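Local coordinates for transmembrane oligosaccharyl transferase (Archaeoglobus fulgidus, PDB 3WAJ), which belongs to the STT3/AglB family of archaeal membrane-bound oligosaccharyl transferases, pairing a helical membrane region that holds a zinc ion with C-terminal globular domains, at residues N57-F62 with A93-S98; F97-G102 with R106-F111. All blocks are in the same frame, centred on the assembly; numbering follows the deposited sequence.

Contact 1 of 2, residues N57-F62 with A93-S98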
loop_
_atom_site.group_PDB
_atom_site.type_symbol
_atom_site.label_atom_id
_atom_site.label_comp_id
_atom_site.label_asym_id
_atom_site.label_seq_id
_atom_site.Cartn_x
_atom_site.Cartn_y
_atom_site.Cartn_z
ATOM N N ASN A 57 -15.960 -0.574 12.292
ATOM C CA ASN A 57 -16.964 -1.617 12.155
ATOM C C ASN A 57 -16.919 -2.599 13.337
ATOM O O ASN A 57 -17.951 -3.056 13.828
ATOM C CB ASN A 57 -16.768 -2.361 10.828
ATOM C CG ASN A 57 -17.770 -3.457 10.634
ATOM O OD1 ASN A 57 -17.729 -4.468 11.335
ATOM N ND2 ASN A 57 -18.682 -3.275 9.679
ATOM N N THR A 58 -15.715 -2.921 13.786
ATOM C CA THR A 58 -15.541 -3.834 14.903
ATOM C C THR A 58 -16.033 -3.203 16.203
ATOM O O THR A 58 -16.659 -3.871 17.025
ATOM C CB THR A 58 -14.081 -4.220 15.059
ATOM O OG1 THR A 58 -13.605 -4.771 13.821
ATOM C CG2 THR A 58 -13.921 -5.241 16.185
ATOM N N ILE A 59 -15.751 -1.913 16.387
ATOM C CA ILE A 59 -16.224 -1.231 17.577
ATOM C C ILE A 59 -17.745 -1.355 17.638
ATOM O O ILE A 59 -18.300 -1.774 18.653
ATOM C CB ILE A 59 -15.793 0.246 17.634
ATOM C CG1 ILE A 59 -14.303 0.376 18.011
ATOM C CG2 ILE A 59 -16.631 0.991 18.653
ATOM C CD1 ILE A 59 -13.771 1.847 18.010
ATOM N N HIS A 60 -18.405 -1.036 16.528
ATOM C CA HIS A 60 -19.856 -1.121 16.439
ATOM C C HIS A 60 -20.412 -2.513 16.766
ATOM O O HIS A 60 -21.439 -2.625 17.433
ATOM C CB HIS A 60 -20.324 -0.700 15.053
ATOM C CG HIS A 60 -21.815 -0.623 14.923
ATOM N ND1 HIS A 60 -22.535 0.494 15.283
ATOM C CD2 HIS A 60 -22.716 -1.531 14.477
ATOM C CE1 HIS A 60 -23.819 0.276 15.054
ATOM N NE2 HIS A 60 -23.956 -0.946 14.570
ATOM N N ASN A 61 -19.745 -3.560 16.285
ATOM C CA ASN A 61 -20.216 -4.931 16.464
ATOM C C ASN A 61 -19.463 -5.686 17.580
ATOM O O ASN A 61 -19.394 -6.925 17.585
ATOM C CB ASN A 61 -20.102 -5.704 15.145
ATOM C CG ASN A 61 -20.884 -5.059 14.019
ATOM O OD1 ASN A 61 -22.121 -5.038 14.039
ATOM N ND2 ASN A 61 -20.167 -4.551 13.010
ATOM N N PHE A 62 -18.909 -4.936 18.527
ATOM C CA PHE A 62 -17.998 -5.494 19.520
ATOM C C PHE A 62 -18.630 -6.610 20.380
ATOM O O PHE A 62 -19.765 -6.484 20.861
ATOM C CB PHE A 62 -17.415 -4.370 20.401
ATOM C CG PHE A 62 -16.086 -4.721 21.016
ATOM C CD1 PHE A 62 -16.007 -5.169 22.331
ATOM C CD2 PHE A 62 -14.915 -4.629 20.271
ATOM C CE1 PHE A 62 -14.782 -5.501 22.894
ATOM C CE2 PHE A 62 -13.680 -4.962 20.831
ATOM C CZ PHE A 62 -13.617 -5.400 22.141
ATOM N N ALA A 93 -8.638 0.362 22.176
ATOM C CA ALA A 93 -8.192 1.740 22.368
ATOM C C ALA A 93 -9.354 2.709 22.190
ATOM O O ALA A 93 -9.518 3.655 22.969
ATOM C CB ALA A 93 -7.077 2.068 21.412
ATOM N N GLY A 94 -10.163 2.464 21.165
ATOM C CA GLY A 94 -11.248 3.372 20.823
ATOM C C GLY A 94 -12.322 3.429 21.888
ATOM O O GLY A 94 -12.744 4.506 22.309
ATOM N N ILE A 95 -12.761 2.255 22.323
ATOM C CA ILE A 95 -13.754 2.135 23.384
ATOM C C ILE A 95 -13.237 2.757 24.687
ATOM O O ILE A 95 -13.966 3.486 25.358
ATOM C CB ILE A 95 -14.153 0.653 23.560
ATOM C CG1 ILE A 95 -14.830 0.148 22.282
ATOM C CG2 ILE A 95 -15.081 0.454 24.737
ATOM C CD1 ILE A 95 -15.016 -1.341 22.246
ATOM N N ILE A 96 -11.974 2.489 25.017
ATOM C CA ILE A 96 -11.327 3.061 26.206
ATOM C C ILE A 96 -11.365 4.594 26.237
ATOM O O ILE A 96 -11.653 5.194 27.281
ATOM C CB ILE A 96 -9.852 2.592 26.343
ATOM C CG1 ILE A 96 -9.738 1.353 27.229
ATOM C CG2 ILE A 96 -8.993 3.677 26.972
ATOM C CD1 ILE A 96 -10.666 0.216 26.864
ATOM N N PHE A 97 -11.060 5.228 25.105
ATOM C CA PHE A 97 -11.001 6.685 25.069
ATOM C C PHE A 97 -12.287 7.227 24.482
ATOM O O PHE A 97 -12.336 8.384 24.045
ATOM C CB PHE A 97 -9.800 7.180 24.256
ATOM C CG PHE A 97 -8.465 6.881 24.888
ATOM C CD1 PHE A 97 -7.983 7.659 25.935
ATOM C CD2 PHE A 97 -7.683 5.830 24.426
ATOM C CE1 PHE A 97 -6.741 7.383 26.523
ATOM C CE2 PHE A 97 -6.435 5.548 25.004
ATOM C CZ PHE A 97 -5.966 6.327 26.057
ATOM N N SER A 98 -13.319 6.376 24.481
ATOM C CA SER A 98 -14.646 6.701 23.932
ATOM C C SER A 98 -14.570 7.520 22.642
ATOM O O SER A 98 -15.306 8.489 22.452
ATOM C CB SER A 98 -15.518 7.408 24.969
ATOM O OG SER A 98 -15.918 6.518 25.996
#
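Phe62 turns CG nearly opposite its backbone N (chi1 -155°), while Ile95 sets CG1 opposite its own carbonyl carbon (chi1 -64°), and with the extended second torsion of Ile95 these help to bring a methyl group onto an aromatic face. Ile95 CD1 hangs 3.8 Å from the centroid of the Phe62 ring and only 12° off its normal, a CH-pi contact over the middle of the face. At the ring's edge, in its plane, lies the carbonyl oxygen of Thr58 from the preceding turn.

Ile59 completes the apolar patch by sliding past Ile95 in the opposite sense, so that Ile59 CG2 rests 4.1 Å from Ile95 CG1. The other branch reaches the backbone itself: Ile59 CD1 sits 4.1 Å from Gly94 CA, a close approach made possible because Gly94 carries no side chain on this surface. Ser91, one turn earlier on helix 84-96, extends the same surface against Thr58, Ile59 and Phe62.

Both segments are helix ends. The helix through Gly94 closes in a Schellman motif, with Ser98 as C-prime residue and Ser98 N bonded to Ile95 O at 3.1 Å. At the end of helix 47-60, Asn61 ND2 folds back to Asn57 O in a weak hydrogen bond.

No hydrogen bond crosses between the segments. The amide nitrogens of Asn57 and Asn61 are bonded to carbonyl oxygens of residues 524-526, away from Ile95, and the ends of helices 47-60 and 84-96, in the STT3 N-terminal region, meet through apolar packing and one CH-pi contact.

Contact 2 of 2, residues F97-G102 with R106-F111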
loop_
_atom_site.group_PDB
_atom_site.type_symbol
_atom_site.label_atom_id
_atom_site.label_comp_id
_atom_site.label_asym_id
_atom_site.label_seq_id
_atom_site.Cartn_x
_atom_site.Cartn_y
_atom_site.Cartn_z
ATOM N N PHE A 97 -11.060 5.228 25.105
ATOM C CA PHE A 97 -11.001 6.685 25.069
ATOM C C PHE A 97 -12.287 7.227 24.482
ATOM O O PHE A 97 -12.336 8.384 24.045
ATOM C CB PHE A 97 -9.800 7.180 24.256
ATOM C CG PHE A 97 -8.465 6.881 24.888
ATOM C CD1 PHE A 97 -7.983 7.659 25.935
ATOM C CD2 PHE A 97 -7.683 5.830 24.426
ATOM C CE1 PHE A 97 -6.741 7.383 26.523
ATOM C CE2 PHE A 97 -6.435 5.548 25.004
ATOM C CZ PHE A 97 -5.966 6.327 26.057
ATOM N N SER A 98 -13.319 6.376 24.481
ATOM C CA SER A 98 -14.646 6.701 23.932
ATOM C C SER A 98 -14.570 7.520 22.642
ATOM O O SER A 98 -15.306 8.489 22.452
ATOM C CB SER A 98 -15.518 7.408 24.969
ATOM O OG SER A 98 -15.918 6.518 25.996
ATOM N N ALA A 99 -13.645 7.122 21.777
ATOM C CA ALA A 99 -13.490 7.703 20.460
ATOM C C ALA A 99 -13.817 6.588 19.476
ATOM O O ALA A 99 -12.955 5.781 19.100
ATOM C CB ALA A 99 -12.074 8.188 20.270
ATOM N N THR A 100 -15.073 6.557 19.051
ATOM C CA THR A 100 -15.598 5.415 18.323
ATOM C C THR A 100 -15.718 5.606 16.795
ATOM O O THR A 100 -15.998 4.646 16.063
ATOM C CB THR A 100 -16.937 4.988 18.936
ATOM O OG1 THR A 100 -17.826 6.111 18.936
ATOM C CG2 THR A 100 -16.728 4.513 20.385
ATOM N N SER A 101 -15.510 6.832 16.316
ATOM C CA SER A 101 -15.595 7.125 14.877
ATOM C C SER A 101 -14.895 8.439 14.534
ATOM O O SER A 101 -14.407 9.124 15.431
ATOM C CB SER A 101 -17.059 7.142 14.397
ATOM O OG SER A 101 -17.832 8.091 15.115
ATOM N N GLY A 102 -14.827 8.772 13.243
ATOM C CA GLY A 102 -14.315 10.061 12.785
ATOM C C GLY A 102 -12.921 10.453 13.258
ATOM O O GLY A 102 -12.056 9.582 13.500
ATOM N N ARG A 106 -9.537 8.292 14.644
ATOM C CA ARG A 106 -8.303 8.418 13.871
ATOM C C ARG A 106 -7.134 8.897 14.723
ATOM O O ARG A 106 -6.018 8.364 14.634
ATOM C CB ARG A 106 -8.529 9.360 12.674
ATOM C CG ARG A 106 -9.043 8.644 11.416
ATOM C CD ARG A 106 -9.199 9.599 10.239
ATOM N NE ARG A 106 -10.555 10.132 10.187
ATOM C CZ ARG A 106 -10.872 11.360 9.820
ATOM N NH1 ARG A 106 -9.935 12.215 9.462
ATOM N NH2 ARG A 106 -12.131 11.722 9.810
ATOM N N ALA A 107 -7.400 9.900 15.555
ATOM C CA ALA A 107 -6.387 10.442 16.468
ATOM C C ALA A 107 -5.824 9.341 17.358
ATOM O O ALA A 107 -4.599 9.118 17.400
ATOM C CB ALA A 107 -6.976 11.551 17.312
ATOM N N VAL A 108 -6.713 8.651 18.068
ATOM C CA VAL A 108 -6.289 7.500 18.868
ATOM C C VAL A 108 -5.478 6.503 18.018
ATOM O O VAL A 108 -4.344 6.174 18.364
ATOM C CB VAL A 108 -7.486 6.810 19.580
ATOM C CG1 VAL A 108 -7.035 5.520 20.266
ATOM C CG2 VAL A 108 -8.118 7.751 20.602
ATOM N N LEU A 109 -6.048 6.045 16.903
ATOM C CA LEU A 109 -5.362 5.085 16.042
ATOM C C LEU A 109 -4.000 5.596 15.592
ATOM O O LEU A 109 -3.069 4.812 15.455
ATOM C CB LEU A 109 -6.210 4.730 14.821
ATOM C CG LEU A 109 -7.568 4.149 15.166
ATOM C CD1 LEU A 109 -8.276 3.678 13.894
ATOM C CD2 LEU A 109 -7.428 3.003 16.183
ATOM N N ALA A 110 -3.883 6.907 15.380
ATOM C CA ALA A 110 -2.615 7.517 14.939
ATOM C C ALA A 110 -1.451 7.231 15.883
ATOM O O ALA A 110 -0.314 7.062 15.443
ATOM C CB ALA A 110 -2.780 9.028 14.741
ATOM N N PHE A 111 -1.733 7.194 17.181
ATOM C CA PHE A 111 -0.683 6.985 18.178
ATOM C C PHE A 111 -0.216 5.546 18.282
ATOM O O PHE A 111 0.901 5.286 18.711
ATOM C CB PHE A 111 -1.143 7.465 19.547
ATOM C CG PHE A 111 -1.189 8.944 19.660
ATOM C CD1 PHE A 111 -0.026 9.666 19.862
ATOM C CD2 PHE A 111 -2.392 9.626 19.537
ATOM C CE1 PHE A 111 -0.068 11.053 19.955
ATOM C CE2 PHE A 111 -2.443 11.016 19.629
ATOM C CZ PHE A 111 -1.284 11.728 19.836
#
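Val108 faces the loop with its two methyl groups turned to different tasks. With chi1 at 173°, CG1 stands opposite the backbone N and approaches the Phe97 ring obliquely, while CG2, beside that N, points into the bend of the loop. There it meets two beta carbons at once: Val108 CG2 is 4.0 Å from Ala99 CB and 4.1 Å from Phe97 CB. One methyl thus packs in the angle between these two carbons, and the loop after helix 84-96 is laid on the early turns of helix 102-118, both in the STT3 N-terminal region.

Two residues earlier in the helix, the contact becomes polar. Arg106 N donates to Gly102 O at 3.1 Å with an N-H...O angle of 173°, an i to i+4 bond at the start of helix 102-118. The side chain of the same arginine then bends at chi3 and passes back along the Gly102 peptide, bringing Arg106 NH2 to 3.8 Å from Gly102 C. Its guanidinium lies obliquely to Gly102 O and makes no hydrogen bond to it.

The charged end looks outside these segments for partners: NH1 bonds to Val41 O and Thr40 OG1, and the hydroxyls of Tyr52 and Tyr504 add weak bonds to NE and NH2. Carbonyl and hydroxyl oxygens therefore probably stabilise the positive charge of this buried arginine, whose backbone N is bonded to Gly102 O while CB and CG lie against that oxygen.

Contact 1 and contact 2 follow each other along the chain, their centres 9 Å apart, and share Phe97 and Ser98. In contact 1 the end of helix 84-96 packs on the end of helix 47-60; in contact 2 the loop leaving that end folds onto helix 102-118. A probable hydrogen bond from Ala99 N to Gly94 O (2.8 Å) ties them, supported by packing of Ala93 on Val108 and of Ile59 on Thr100. Together they knit three successive helices, 47-60, 84-96 and 102-118, within the STT3 N-terminal family region. Helix 47-60 begins at Asp47, so the corner formed by helices 84-96 and 102-118 packs against a helix that starts at a zinc ligand.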